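Side-chain contacts in PatF (Prochloron didemni, PDB 4BG2), which is probably a cyanobactin-type prenyltransferase relative, tied to patellamide biosynthesis: residues Glu24-Lys29 against Gly263-Asn268; Lys251-Tyr256 against Val279-Thr284; Asn268-Gln273 against Phe296-Asp301. One frame throughout, in Å; residues are numbered along the deposited sequence.

Contact 1: Glu24-Lys29 against Gly263-Asn268; sequences EAFDVK and GDKIYN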
ATOM      1  N   GLU A  24      -3.487  16.007  10.955  1.00 35.23           N
ATOM      2  CA  GLU A  24      -3.680  17.449  11.076  1.00 39.17           C
ATOM      3  C   GLU A  24      -3.890  18.067   9.698  1.00 37.47           C
ATOM      4  O   GLU A  24      -4.840  18.791   9.481  1.00 39.69           O
ATOM      5  CB  GLU A  24      -2.469  18.126  11.733  1.00 42.17           C
ATOM      6  CG  GLU A  24      -2.170  17.686  13.161  1.00 46.92           C
ATOM      7  CD  GLU A  24      -0.986  18.427  13.774  1.00 52.52           C
ATOM      8  OE1 GLU A  24      -0.049  18.823  13.029  1.00 54.24           O
ATOM      9  OE2 GLU A  24      -1.003  18.624  15.009  1.00 56.55           O
ATOM     10  N   ALA A  25      -2.988  17.767   8.777  1.00 34.74           N
ATOM     11  CA  ALA A  25      -3.014  18.353   7.437  1.00 36.09           C
ATOM     12  C   ALA A  25      -4.298  18.073   6.639  1.00 37.16           C
ATOM     13  O   ALA A  25      -4.762  18.925   5.891  1.00 39.47           O
ATOM     14  CB  ALA A  25      -1.807  17.884   6.649  1.00 34.53           C
ATOM     15  N   PHE A  26      -4.884  16.894   6.816  1.00 36.57           N
ATOM     16  CA  PHE A  26      -6.032  16.486   6.005  1.00 36.77           C
ATOM     17  C   PHE A  26      -7.323  16.322   6.784  1.00 38.14           C
ATOM     18  O   PHE A  26      -8.226  15.643   6.325  1.00 38.26           O
ATOM     19  CB  PHE A  26      -5.659  15.226   5.221  1.00 34.63           C
ATOM     20  CG  PHE A  26      -4.495  15.452   4.348  1.00 33.99           C
ATOM     21  CD1 PHE A  26      -4.622  16.333   3.280  1.00 35.99           C
ATOM     22  CD2 PHE A  26      -3.268  14.927   4.646  1.00 32.68           C
ATOM     23  CE1 PHE A  26      -3.540  16.621   2.479  1.00 36.46           C
ATOM     24  CE2 PHE A  26      -2.176  15.187   3.842  1.00 34.66           C
ATOM     25  CZ  PHE A  26      -2.311  16.056   2.761  1.00 34.65           C
ATOM     26  N   ASP A  27      -7.387  16.938   7.963  1.00 41.76           N
ATOM     27  CA  ASP A  27      -8.586  16.940   8.789  1.00 45.10           C
ATOM     28  C   ASP A  27      -9.147  15.548   9.045  1.00 42.00           C
ATOM     29  O   ASP A  27     -10.338  15.333   8.922  1.00 44.65           O
ATOM     30  CB  ASP A  27      -9.665  17.842   8.166  1.00 51.50           C
ATOM     31  CG  ASP A  27      -9.218  19.298   8.037  1.00 58.71           C
ATOM     32  OD1 ASP A  27      -7.992  19.547   8.002  1.00 65.40           O
ATOM     33  OD2 ASP A  27     -10.091  20.196   7.947  1.00 66.43           O
ATOM     34  N   VAL A  28      -8.294  14.612   9.421  1.00 38.21           N
ATOM     35  CA  VAL A  28      -8.735  13.266   9.703  1.00 37.06           C
ATOM     36  C   VAL A  28      -9.179  13.238  11.174  1.00 38.44           C
ATOM     37  O   VAL A  28      -8.470  13.689  12.043  1.00 39.20           O
ATOM     38  CB  VAL A  28      -7.597  12.267   9.487  1.00 34.88           C
ATOM     39  CG1 VAL A  28      -8.074  10.845   9.726  1.00 33.77           C
ATOM     40  CG2 VAL A  28      -7.003  12.420   8.090  1.00 35.44           C
ATOM     41  N   LYS A  29     -10.387  12.772  11.432  1.00 42.07           N
ATOM     42  CA  LYS A  29     -10.863  12.580  12.796  1.00 44.94           C
ATOM     43  C   LYS A  29     -10.217  11.316  13.357  1.00 43.66           C
ATOM     44  O   LYS A  29     -10.015  10.343  12.617  1.00 41.52           O
ATOM     45  CB  LYS A  29     -12.402  12.472  12.809  1.00 49.20           C
ATOM     46  CG  LYS A  29     -13.134  13.701  12.256  1.00 52.50           C
ATOM     47  CD  LYS A  29     -12.601  14.997  12.862  1.00 55.02           C
ATOM     48  CE  LYS A  29     -13.341  16.248  12.388  1.00 58.68           C
ATOM     49  NZ  LYS A  29     -12.572  16.993  11.349  1.00 58.99           N
ATOM     50  N   GLY A 263      -5.840  17.299  -5.274  1.00 40.05           N
ATOM     51  CA  GLY A 263      -4.531  16.725  -5.598  1.00 37.96           C
ATOM     52  C   GLY A 263      -3.423  17.770  -5.495  1.00 39.35           C
ATOM     53  O   GLY A 263      -2.310  17.472  -5.057  1.00 36.60           O
ATOM     54  N   ASP A 264      -3.736  18.992  -5.905  1.00 42.46           N
ATOM     55  CA  ASP A 264      -2.798  20.106  -5.761  1.00 47.61           C
ATOM     56  C   ASP A 264      -2.515  20.391  -4.291  1.00 47.63           C
ATOM     57  O   ASP A 264      -1.379  20.672  -3.919  1.00 49.14           O
ATOM     58  CB  ASP A 264      -3.350  21.358  -6.433  1.00 51.65           C
ATOM     59  CG  ASP A 264      -3.414  21.226  -7.949  1.00 54.98           C
ATOM     60  OD1 ASP A 264      -2.713  20.349  -8.501  1.00 54.85           O
ATOM     61  OD2 ASP A 264      -4.152  22.011  -8.595  1.00 60.07           O
ATOM     62  N   LYS A 265      -3.541  20.313  -3.451  1.00 47.78           N
ATOM     63  CA  LYS A 265      -3.343  20.494  -2.014  1.00 48.05           C
ATOM     64  C   LYS A 265      -2.426  19.420  -1.431  1.00 45.85           C
ATOM     65  O   LYS A 265      -1.506  19.725  -0.657  1.00 46.37           O
ATOM     66  CB  LYS A 265      -4.671  20.489  -1.278  1.00 50.77           C
ATOM     67  CG  LYS A 265      -4.520  20.326   0.231  1.00 52.47           C
ATOM     68  CD  LYS A 265      -5.849  20.533   0.934  1.00 55.31           C
ATOM     69  CE  LYS A 265      -5.721  20.300   2.427  1.00 57.84           C
ATOM     70  NZ  LYS A 265      -6.858  20.971   3.113  1.00 62.39           N
ATOM     71  N   ILE A 266      -2.663  18.162  -1.804  1.00 41.41           N
ATOM     72  CA  ILE A 266      -1.802  17.079  -1.334  1.00 39.44           C
ATOM     73  C   ILE A 266      -0.385  17.292  -1.845  1.00 38.88           C
ATOM     74  O   ILE A 266       0.588  17.086  -1.106  1.00 38.84           O
ATOM     75  CB  ILE A 266      -2.296  15.682  -1.784  1.00 37.93           C
ATOM     76  CG1 ILE A 266      -3.675  15.382  -1.211  1.00 37.47           C
ATOM     77  CG2 ILE A 266      -1.321  14.594  -1.350  1.00 36.85           C
ATOM     78  CD1 ILE A 266      -4.472  14.390  -2.037  1.00 35.84           C
ATOM     79  N   TYR A 267      -0.269  17.705  -3.107  1.00 37.99           N
ATOM     80  CA  TYR A 267       1.037  17.914  -3.706  1.00 38.86           C
ATOM     81  C   TYR A 267       1.833  18.987  -2.984  1.00 39.33           C
ATOM     82  O   TYR A 267       3.006  18.801  -2.676  1.00 38.75           O
ATOM     83  CB  TYR A 267       0.891  18.293  -5.181  1.00 41.46           C
ATOM     84  CG  TYR A 267       2.209  18.648  -5.795  1.00 43.34           C
ATOM     85  CD1 TYR A 267       3.168  17.666  -6.023  1.00 43.32           C
ATOM     86  CD2 TYR A 267       2.513  19.958  -6.116  1.00 46.23           C
ATOM     87  CE1 TYR A 267       4.392  17.987  -6.582  1.00 45.79           C
ATOM     88  CE2 TYR A 267       3.740  20.291  -6.663  1.00 48.16           C
ATOM     89  CZ  TYR A 267       4.669  19.298  -6.894  1.00 47.46           C
ATOM     90  OH  TYR A 267       5.878  19.602  -7.444  1.00 51.18           O
ATOM     91  N   ASN A 268       1.179  20.110  -2.724  1.00 40.63           N
ATOM     92  CA  ASN A 268       1.779  21.241  -1.998  1.00 43.82           C
ATOM     93  C   ASN A 268       2.199  20.853  -0.604  1.00 44.23           C
ATOM     94  O   ASN A 268       3.290  21.203  -0.143  1.00 45.97           O
ATOM     95  CB  ASN A 268       0.770  22.378  -1.899  1.00 44.14           C
ATOM     96  CG  ASN A 268       0.543  23.067  -3.224  1.00 44.45           C
ATOM     97  OD1 ASN A 268       1.362  22.993  -4.138  1.00 46.20           O
ATOM     98  ND2 ASN A 268      -0.576  23.740  -3.330  1.00 44.15           N
TER

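Contact 2: Lys251-Tyr256 against Val279-Thr284; sequences KDLPKY and VAIAVT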
ATOM      1  N   LYS A 251       9.048  16.807  -7.160  1.00 55.14           N
ATOM      2  CA  LYS A 251       8.853  17.893  -8.122  1.00 58.24           C
ATOM      3  C   LYS A 251       8.639  17.401  -9.552  1.00 58.18           C
ATOM      4  O   LYS A 251       8.184  18.145 -10.404  1.00 57.68           O
ATOM      5  CB  LYS A 251      10.021  18.881  -8.043  1.00 63.09           C
ATOM      6  CG  LYS A 251       9.978  19.697  -6.760  1.00 65.12           C
ATOM      7  CD  LYS A 251      11.313  20.283  -6.322  1.00 67.47           C
ATOM      8  CE  LYS A 251      11.256  20.611  -4.834  1.00 67.72           C
ATOM      9  NZ  LYS A 251      12.432  21.389  -4.368  1.00 71.93           N
ATOM     10  N   ASP A 252       8.937  16.133  -9.802  1.00 59.96           N
ATOM     11  CA  ASP A 252       8.662  15.530 -11.096  1.00 60.64           C
ATOM     12  C   ASP A 252       7.184  15.200 -11.319  1.00 58.56           C
ATOM     13  O   ASP A 252       6.798  14.962 -12.460  1.00 61.85           O
ATOM     14  CB  ASP A 252       9.508  14.260 -11.281  1.00 61.36           C
ATOM     15  CG  ASP A 252      10.980  14.562 -11.577  1.00 65.91           C
ATOM     16  OD1 ASP A 252      11.318  15.689 -12.022  1.00 65.53           O
ATOM     17  OD2 ASP A 252      11.805  13.643 -11.364  1.00 69.88           O
ATOM     18  N   LEU A 253       6.354  15.164 -10.271  1.00 52.24           N
ATOM     19  CA  LEU A 253       4.950  14.755 -10.462  1.00 49.42           C
ATOM     20  C   LEU A 253       4.173  15.630 -11.454  1.00 47.49           C
ATOM     21  O   LEU A 253       3.491  15.095 -12.321  1.00 45.73           O
ATOM     22  CB  LEU A 253       4.166  14.653  -9.141  1.00 47.85           C
ATOM     23  CG  LEU A 253       4.489  13.529  -8.150  1.00 47.28           C
ATOM     24  CD1 LEU A 253       3.499  13.618  -6.998  1.00 46.02           C
ATOM     25  CD2 LEU A 253       4.468  12.134  -8.764  1.00 44.27           C
ATOM     26  N   PRO A 254       4.255  16.970 -11.322  1.00 50.99           N
ATOM     27  CA  PRO A 254       3.552  17.851 -12.286  1.00 51.50           C
ATOM     28  C   PRO A 254       3.959  17.677 -13.753  1.00 53.00           C
ATOM     29  O   PRO A 254       3.232  18.117 -14.646  1.00 53.67           O
ATOM     30  CB  PRO A 254       3.916  19.264 -11.809  1.00 54.04           C
ATOM     31  CG  PRO A 254       4.269  19.107 -10.371  1.00 53.58           C
ATOM     32  CD  PRO A 254       4.889  17.746 -10.238  1.00 51.34           C
ATOM     33  N   LYS A 255       5.116  17.068 -14.003  1.00 53.69           N
ATOM     34  CA  LYS A 255       5.517  16.732 -15.371  1.00 53.74           C
ATOM     35  C   LYS A 255       4.625  15.650 -15.958  1.00 50.09           C
ATOM     36  O   LYS A 255       4.445  15.611 -17.157  1.00 49.31           O
ATOM     37  CB  LYS A 255       6.982  16.284 -15.425  1.00 56.23           C
ATOM     38  CG  LYS A 255       7.941  17.366 -14.955  1.00 60.90           C
ATOM     39  CD  LYS A 255       9.405  16.986 -15.116  1.00 64.47           C
ATOM     40  CE  LYS A 255      10.281  18.005 -14.398  1.00 69.25           C
ATOM     41  NZ  LYS A 255      11.698  18.038 -14.872  1.00 73.68           N
ATOM     42  N   TYR A 256       4.053  14.781 -15.121  1.00 45.60           N
ATOM     43  CA  TYR A 256       3.348  13.610 -15.635  1.00 44.92           C
ATOM     44  C   TYR A 256       1.870  13.525 -15.292  1.00 43.56           C
ATOM     45  O   TYR A 256       1.133  12.777 -15.941  1.00 43.64           O
ATOM     46  CB  TYR A 256       4.048  12.334 -15.162  1.00 45.28           C
ATOM     47  CG  TYR A 256       5.542  12.388 -15.340  1.00 48.10           C
ATOM     48  CD1 TYR A 256       6.112  12.376 -16.616  1.00 50.15           C
ATOM     49  CD2 TYR A 256       6.390  12.501 -14.246  1.00 49.82           C
ATOM     50  CE1 TYR A 256       7.483  12.454 -16.785  1.00 52.95           C
ATOM     51  CE2 TYR A 256       7.761  12.585 -14.409  1.00 51.39           C
ATOM     52  CZ  TYR A 256       8.302  12.559 -15.675  1.00 53.25           C
ATOM     53  OH  TYR A 256       9.664  12.636 -15.828  1.00 57.11           O
ATOM     54  N   VAL A 279       7.066   9.144  -3.377  1.00 34.13           N
ATOM     55  CA  VAL A 279       5.629   9.359  -3.516  1.00 32.02           C
ATOM     56  C   VAL A 279       5.132   8.409  -4.573  1.00 29.97           C
ATOM     57  O   VAL A 279       5.918   7.852  -5.328  1.00 29.16           O
ATOM     58  CB  VAL A 279       5.276  10.805  -3.893  1.00 33.79           C
ATOM     59  CG1 VAL A 279       5.802  11.733  -2.821  1.00 36.41           C
ATOM     60  CG2 VAL A 279       5.874  11.216  -5.252  1.00 37.19           C
ATOM     61  N   ALA A 280       3.829   8.182  -4.592  1.00 28.90           N
ATOM     62  CA  ALA A 280       3.234   7.377  -5.626  1.00 27.69           C
ATOM     63  C   ALA A 280       1.839   7.852  -5.899  1.00 27.34           C
ATOM     64  O   ALA A 280       1.103   8.214  -4.993  1.00 28.48           O
ATOM     65  CB  ALA A 280       3.230   5.901  -5.239  1.00 26.45           C
ATOM     66  N   ILE A 281       1.474   7.826  -7.169  1.00 27.41           N
ATOM     67  CA  ILE A 281       0.122   8.051  -7.568  1.00 27.54           C
ATOM     68  C   ILE A 281      -0.479   6.719  -7.990  1.00 25.02           C
ATOM     69  O   ILE A 281       0.094   6.007  -8.801  1.00 23.88           O
ATOM     70  CB  ILE A 281       0.039   9.044  -8.731  1.00 28.09           C
ATOM     71  CG1 ILE A 281       0.698  10.355  -8.335  1.00 30.34           C
ATOM     72  CG2 ILE A 281      -1.423   9.269  -9.136  1.00 29.14           C
ATOM     73  CD1 ILE A 281       0.056  11.051  -7.144  1.00 30.71           C
ATOM     74  N   ALA A 282      -1.656   6.422  -7.450  1.00 24.31           N
ATOM     75  CA  ALA A 282      -2.398   5.210  -7.805  1.00 23.36           C
ATOM     76  C   ALA A 282      -3.661   5.640  -8.510  1.00 23.00           C
ATOM     77  O   ALA A 282      -4.451   6.430  -7.964  1.00 23.38           O
ATOM     78  CB  ALA A 282      -2.714   4.386  -6.562  1.00 22.20           C
ATOM     79  N   VAL A 283      -3.842   5.123  -9.720  1.00 23.24           N
ATOM     80  CA  VAL A 283      -4.889   5.573 -10.621  1.00 24.45           C
ATOM     81  C   VAL A 283      -5.207   4.476 -11.636  1.00 24.77           C
ATOM     82  O   VAL A 283      -4.345   3.694 -11.981  1.00 24.24           O
ATOM     83  CB  VAL A 283      -4.460   6.927 -11.268  1.00 26.30           C
ATOM     84  CG1 VAL A 283      -3.218   6.779 -12.132  1.00 27.40           C
ATOM     85  CG2 VAL A 283      -5.591   7.549 -12.073  1.00 27.73           C
ATOM     86  N   THR A 284      -6.446   4.383 -12.091  1.00 25.97           N
ATOM     87  CA  THR A 284      -6.787   3.443 -13.162  1.00 27.11           C
ATOM     88  C   THR A 284      -6.404   4.012 -14.543  1.00 28.81           C
ATOM     89  O   THR A 284      -6.288   5.221 -14.723  1.00 28.90           O
ATOM     90  CB  THR A 284      -8.282   3.120 -13.202  1.00 26.97           C
ATOM     91  OG1 THR A 284      -8.994   4.311 -13.484  1.00 29.53           O
ATOM     92  CG2 THR A 284      -8.757   2.513 -11.870  1.00 27.48           C
TER

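Contact 3: Asn268-Gln273 against Phe296-Asp301; sequences NFCQSQ and FCFYYD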
ATOM      1  N   ASN A 268       1.179  20.110  -2.724  1.00 40.63           N
ATOM      2  CA  ASN A 268       1.779  21.241  -1.998  1.00 43.82           C
ATOM      3  C   ASN A 268       2.199  20.853  -0.604  1.00 44.23           C
ATOM      4  O   ASN A 268       3.290  21.203  -0.143  1.00 45.97           O
ATOM      5  CB  ASN A 268       0.770  22.378  -1.899  1.00 44.14           C
ATOM      6  CG  ASN A 268       0.543  23.067  -3.224  1.00 44.45           C
ATOM      7  OD1 ASN A 268       1.362  22.993  -4.138  1.00 46.20           O
ATOM      8  ND2 ASN A 268      -0.576  23.740  -3.330  1.00 44.15           N
ATOM      9  N   PHE A 269       1.323  20.121   0.076  1.00 43.27           N
ATOM     10  CA  PHE A 269       1.656  19.646   1.406  1.00 42.74           C
ATOM     11  C   PHE A 269       2.934  18.810   1.359  1.00 42.48           C
ATOM     12  O   PHE A 269       3.836  19.005   2.170  1.00 42.03           O
ATOM     13  CB  PHE A 269       0.510  18.843   1.996  1.00 41.95           C
ATOM     14  CG  PHE A 269       0.900  18.078   3.220  1.00 42.51           C
ATOM     15  CD1 PHE A 269       0.989  18.712   4.449  1.00 43.72           C
ATOM     16  CD2 PHE A 269       1.225  16.733   3.132  1.00 41.68           C
ATOM     17  CE1 PHE A 269       1.369  18.012   5.576  1.00 43.37           C
ATOM     18  CE2 PHE A 269       1.605  16.028   4.259  1.00 41.62           C
ATOM     19  CZ  PHE A 269       1.671  16.666   5.482  1.00 42.34           C
ATOM     20  N   CYS A 270       3.020  17.902   0.389  1.00 42.88           N
ATOM     21  CA  CYS A 270       4.195  17.033   0.260  1.00 45.73           C
ATOM     22  C   CYS A 270       5.508  17.782   0.056  1.00 49.61           C
ATOM     23  O   CYS A 270       6.520  17.407   0.682  1.00 50.26           O
ATOM     24  CB  CYS A 270       4.017  16.028  -0.870  1.00 45.30           C
ATOM     25  SG  CYS A 270       2.995  14.639  -0.385  1.00 45.23           S
ATOM     26  N   GLN A 271       5.483  18.835  -0.784  1.00 52.83           N
ATOM     27  CA  GLN A 271       6.686  19.601  -1.123  1.00 55.86           C
ATOM     28  C   GLN A 271       7.211  20.430   0.040  1.00 57.06           C
ATOM     29  O   GLN A 271       8.390  20.770   0.067  1.00 59.56           O
ATOM     30  CB  GLN A 271       6.517  20.490  -2.405  1.00 60.17           C
ATOM     31  CG  GLN A 271       5.599  21.737  -2.315  1.00 61.55           C
ATOM     32  CD  GLN A 271       5.558  22.604  -3.590  1.00 64.79           C
ATOM     33  OE1 GLN A 271       4.483  23.033  -4.046  1.00 61.50           O
ATOM     34  NE2 GLN A 271       6.723  22.872  -4.160  1.00 67.37           N
ATOM     35  N   SER A 272       6.352  20.746   1.002  1.00 55.43           N
ATOM     36  CA  SER A 272       6.777  21.456   2.199  1.00 55.36           C
ATOM     37  C   SER A 272       7.218  20.518   3.331  1.00 55.18           C
ATOM     38  O   SER A 272       7.785  20.980   4.317  1.00 58.65           O
ATOM     39  CB  SER A 272       5.642  22.335   2.705  1.00 54.99           C
ATOM     40  OG  SER A 272       4.486  21.565   2.942  1.00 53.02           O
ATOM     41  N   GLN A 273       6.947  19.218   3.216  1.00 53.20           N
ATOM     42  CA  GLN A 273       7.315  18.271   4.290  1.00 51.20           C
ATOM     43  C   GLN A 273       8.700  17.659   4.102  1.00 51.45           C
ATOM     44  O   GLN A 273       9.072  17.283   3.007  1.00 51.69           O
ATOM     45  CB  GLN A 273       6.301  17.135   4.387  1.00 48.58           C
ATOM     46  CG  GLN A 273       4.933  17.520   4.908  1.00 48.12           C
ATOM     47  CD  GLN A 273       5.009  18.214   6.241  1.00 50.09           C
ATOM     48  OE1 GLN A 273       5.154  17.575   7.283  1.00 48.75           O
ATOM     49  NE2 GLN A 273       4.934  19.539   6.221  1.00 54.40           N
ATOM     50  N   PHE A 296      -8.294   9.115  -7.594  1.00 27.47           N
ATOM     51  CA  PHE A 296      -6.933   8.610  -7.466  1.00 27.98           C
ATOM     52  C   PHE A 296      -6.541   8.546  -6.010  1.00 27.30           C
ATOM     53  O   PHE A 296      -7.216   9.098  -5.153  1.00 28.53           O
ATOM     54  CB  PHE A 296      -5.913   9.502  -8.219  1.00 29.27           C
ATOM     55  CG  PHE A 296      -5.840  10.904  -7.699  1.00 32.01           C
ATOM     56  CD1 PHE A 296      -6.776  11.853  -8.104  1.00 33.44           C
ATOM     57  CD2 PHE A 296      -4.853  11.276  -6.800  1.00 33.10           C
ATOM     58  CE1 PHE A 296      -6.726  13.143  -7.610  1.00 35.64           C
ATOM     59  CE2 PHE A 296      -4.814  12.562  -6.287  1.00 35.54           C
ATOM     60  CZ  PHE A 296      -5.738  13.502  -6.715  1.00 35.95           C
ATOM     61  N   CYS A 297      -5.430   7.875  -5.756  1.00 26.81           N
ATOM     62  CA  CYS A 297      -4.807   7.853  -4.443  0.50 27.00           C
ATOM     63  C   CYS A 297      -3.412   8.414  -4.522  1.00 26.57           C
ATOM     64  O   CYS A 297      -2.684   8.111  -5.449  1.00 28.72           O
ATOM     65  CB  CYS A 297      -4.712   6.422  -3.939  0.50 25.52           C
ATOM     66  SG  CYS A 297      -6.255   5.820  -3.309  0.50 25.56           S
ATOM     67  N   PHE A 298      -3.046   9.230  -3.549  1.00 27.67           N
ATOM     68  CA  PHE A 298      -1.739   9.867  -3.489  1.00 25.69           C
ATOM     69  C   PHE A 298      -1.013   9.377  -2.210  1.00 25.82           C
ATOM     70  O   PHE A 298      -1.458   9.625  -1.103  1.00 24.30           O
ATOM     71  CB  PHE A 298      -1.987  11.364  -3.453  1.00 28.20           C
ATOM     72  CG  PHE A 298      -0.781  12.215  -3.769  1.00 29.54           C
ATOM     73  CD1 PHE A 298       0.435  12.004  -3.147  1.00 29.90           C
ATOM     74  CD2 PHE A 298      -0.903  13.280  -4.649  1.00 31.05           C
ATOM     75  CE1 PHE A 298       1.539  12.815  -3.430  1.00 33.21           C
ATOM     76  CE2 PHE A 298       0.182  14.108  -4.923  1.00 33.04           C
ATOM     77  CZ  PHE A 298       1.412  13.868  -4.322  1.00 32.95           C
ATOM     78  N   TYR A 299       0.129   8.735  -2.395  1.00 25.78           N
ATOM     79  CA  TYR A 299       0.898   8.108  -1.321  1.00 26.03           C
ATOM     80  C   TYR A 299       2.180   8.899  -1.152  1.00 27.79           C
ATOM     81  O   TYR A 299       2.736   9.363  -2.130  1.00 26.63           O
ATOM     82  CB  TYR A 299       1.250   6.669  -1.729  1.00 24.70           C
ATOM     83  CG  TYR A 299       0.097   5.717  -1.725  1.00 23.66           C
ATOM     84  CD1 TYR A 299      -0.739   5.568  -2.818  1.00 23.50           C
ATOM     85  CD2 TYR A 299      -0.183   4.955  -0.574  1.00 24.75           C
ATOM     86  CE1 TYR A 299      -1.821   4.663  -2.784  1.00 23.66           C
ATOM     87  CE2 TYR A 299      -1.243   4.065  -0.539  1.00 22.45           C
ATOM     88  CZ  TYR A 299      -2.051   3.921  -1.628  1.00 22.78           C
ATOM     89  OH  TYR A 299      -3.112   3.040  -1.530  1.00 23.49           O
ATOM     90  N   TYR A 300       2.641   9.056   0.080  1.00 27.81           N
ATOM     91  CA  TYR A 300       3.980   9.535   0.343  1.00 28.86           C
ATOM     92  C   TYR A 300       4.567   8.738   1.506  1.00 28.97           C
ATOM     93  O   TYR A 300       3.834   8.333   2.417  1.00 26.96           O
ATOM     94  CB  TYR A 300       3.995  11.051   0.597  1.00 31.19           C
ATOM     95  CG  TYR A 300       3.270  11.509   1.829  1.00 31.75           C
ATOM     96  CD1 TYR A 300       1.914  11.771   1.800  1.00 30.98           C
ATOM     97  CD2 TYR A 300       3.951  11.716   3.011  1.00 33.13           C
ATOM     98  CE1 TYR A 300       1.253  12.214   2.932  1.00 33.03           C
ATOM     99  CE2 TYR A 300       3.300  12.170   4.140  1.00 33.98           C
ATOM    100  CZ  TYR A 300       1.951  12.400   4.098  1.00 33.36           C
ATOM    101  OH  TYR A 300       1.307  12.816   5.235  1.00 35.72           O
ATOM    102  N   ASP A 301       5.885   8.537   1.469  1.00 30.17           N
ATOM    103  CA  ASP A 301       6.603   7.632   2.350  1.00 31.74           C
ATOM    104  C   ASP A 301       7.627   8.415   3.144  1.00 32.91           C
ATOM    105  O   ASP A 301       8.412   9.190   2.570  1.00 33.92           O
ATOM    106  CB  ASP A 301       7.286   6.555   1.504  1.00 34.79           C
ATOM    107  CG  ASP A 301       7.899   5.414   2.336  1.00 40.08           C
ATOM    108  OD1 ASP A 301       7.529   5.207   3.515  1.00 43.92           O
ATOM    109  OD2 ASP A 301       8.760   4.686   1.781  1.00 43.50           O
TER

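Contact 1: Glu24-Lys29 against Gly263-Asn268
With chi1 at -59°, CG of Phe26 stands anti to its carbonyl carbon, while Lys265 (chi1 166°) sends CG anti to its backbone N and keeps an extended chain beyond it; between them the two torsions carry a ring and a long aliphatic arm toward one another from the end of one helix and the side of another. The setting is an antiparallel beta barrel with helices packed outside it, consistent with the ABBA prenyltransferase fold, and the contact joins the C-terminal end of helix 3-25 to helix 261-272 on that outer layer. Phe26 is the first residue to leave helical geometry.

Its ring meets Ile266 at about a right angle, CE1 of Phe26 lying 3.9 Å from CG1 of Ile266, the branch that meets the ring, obliquely. Both residues are buried and also touch Cys54, so both rest on strand 48-57 as well. One face of the Phe26 ring is covered by the methyl of the preceding residue, Ala25 CB lying 3.8 Å above the ring plane and offset toward the rim. His22 and Phe269 add further aromatic neighbours, the latter in an edge-to-face pair.

Lys265 is the exposed partner, and its CE methylene does the touching. This CE sits 4.2 Å from CD1 of Phe26, an oblique approach to the ring, and the amine ends near the helix terminus, Lys265 NZ to Ala25 O being 4.0 Å. The carboxylate of Asp27 may exert a modest electrostatic pull on that amine, although Asp27 OD1 and Lys265 NZ are 5.2 Å apart and do not touch. Where the arm passes the helix end, Lys265 CE lies 3.8 Å from the carbonyl O of Ala25.

Contact 2: Lys251-Tyr256 against Val279-Thr284
Leu253 and Val279 point at each other tip to tip, and in this head-on meeting of two branched side chains one leucine carries the helix's side of the packing. The isobutyl fork of Leu253 opens around one methyl of the valine: Leu253 CD1 is 3.8 Å from Val279 CG2, and Leu253 CD2 is 3.9 Å from the same CG2. That methyl occupies the crowded position between the backbone N and the carbonyl carbon of Val279, while CG1 stands beside the backbone N.

Ile281 meets the leucine differently. Its chain crosses that of Leu253 obliquely, and the nearest approach is 4.2 Å, between Ile281 CG1 and Leu253 CD2. The fork is therefore shared unequally, with CD1 serving Val279 and CD2 reaching both residues.

Val279 and Ile281 lie two apart on strand 276-284 and face outward, toward the layer of helices, from a barrel consistent with the ABBA prenyltransferase fold, whereas the CB of Ala280 between them is directed away from helix 253-256, to the barrel interior. Leu253 also touches His247 and Phe298, which belong to the strands flanking 276-284, so one side chain spans three adjacent strands of the wall.

The turn bearing Leu253 is held by the backbone bond from Tyr256 N to Leu253 O, 2.9 Å long. Within the same segment, Lys255 NZ and Asp252 OD1 form a long salt bridge of 3.7 Å, and Lys255 CB rests over the centre of one face of the Tyr256 ring.

Contact 3: Asn268-Gln273 against Phe296-Asp301
Phe269 turns its edge toward the face of Tyr300 in an offset edge-to-face pair, with ring centroids 5.7 Å apart and planes inclined at 64°. CE2 of Phe269 does the touching: it comes within 3.6 Å of Tyr300 CZ, which lies in the phenylalanine plane. One face of the Phe269 ring is covered by the residue just past the helix, CG of Gln273 sitting 3.4 Å above it, offset toward the rim. The tyrosine hydroxyl lies close to the same edge, Phe269 CE2 to Tyr300 OH being 3.4 Å; its polar partner is His22 of helix 3-25, whose ND1 is hydrogen-bonded to it.

The second element is a cysteine shared by two rings. SG of Cys270 is 3.8 Å from Tyr300 CD1 and equally far from Phe298 CE1, in oblique sulfur-aromatic contacts. In Tyr300, chi1 at 65° sets CG between the backbone N and the carbonyl carbon, turning the ring so that CG and CD1 come near the sulfur, which also lies close to CB. The buried thiol is thereby packed against the two aromatics that strand 295-303 directs toward the helix, while Tyr299, between them, sends its CB the opposite way.

At the helix end Ser272 OG gives a hydrogen bond of 2.8 Å to Phe269 O. Just beyond, Cys275 is joined by a disulfide to Cys306. Helix 261-272 runs nearly parallel to strand 295-303, at 7° over the short segments, and lies along the outer wall of the barrel between helix 3-25, met through Ala25 and Phe269, and the strand pair 48-57 and 295-303.

The three contacts form one continuous patch of the barrel's outer helical layer. Contacts 1 and 3, with centres about 8 Å apart, share helix 261-272: Ile266 CG2 lies 3.4 Å from Phe298 CG, and Phe26 CZ is 3.6 Å from Phe269 CD2. Contact 2, whose centre is about 10 Å from that of contact 3, adjoins it through the sheet, where strands 276-284 and 295-303 are neighbours; Leu253 CD1 also reaches Phe298 CZ at 3.4 Å, making Phe298 a common floor. Contacts 1 and 2 are more distant, about 16 Å between centres, and meet through Tyr267. All three pack outside the barrel, not in the lumen where related prenyltransferases bind substrate.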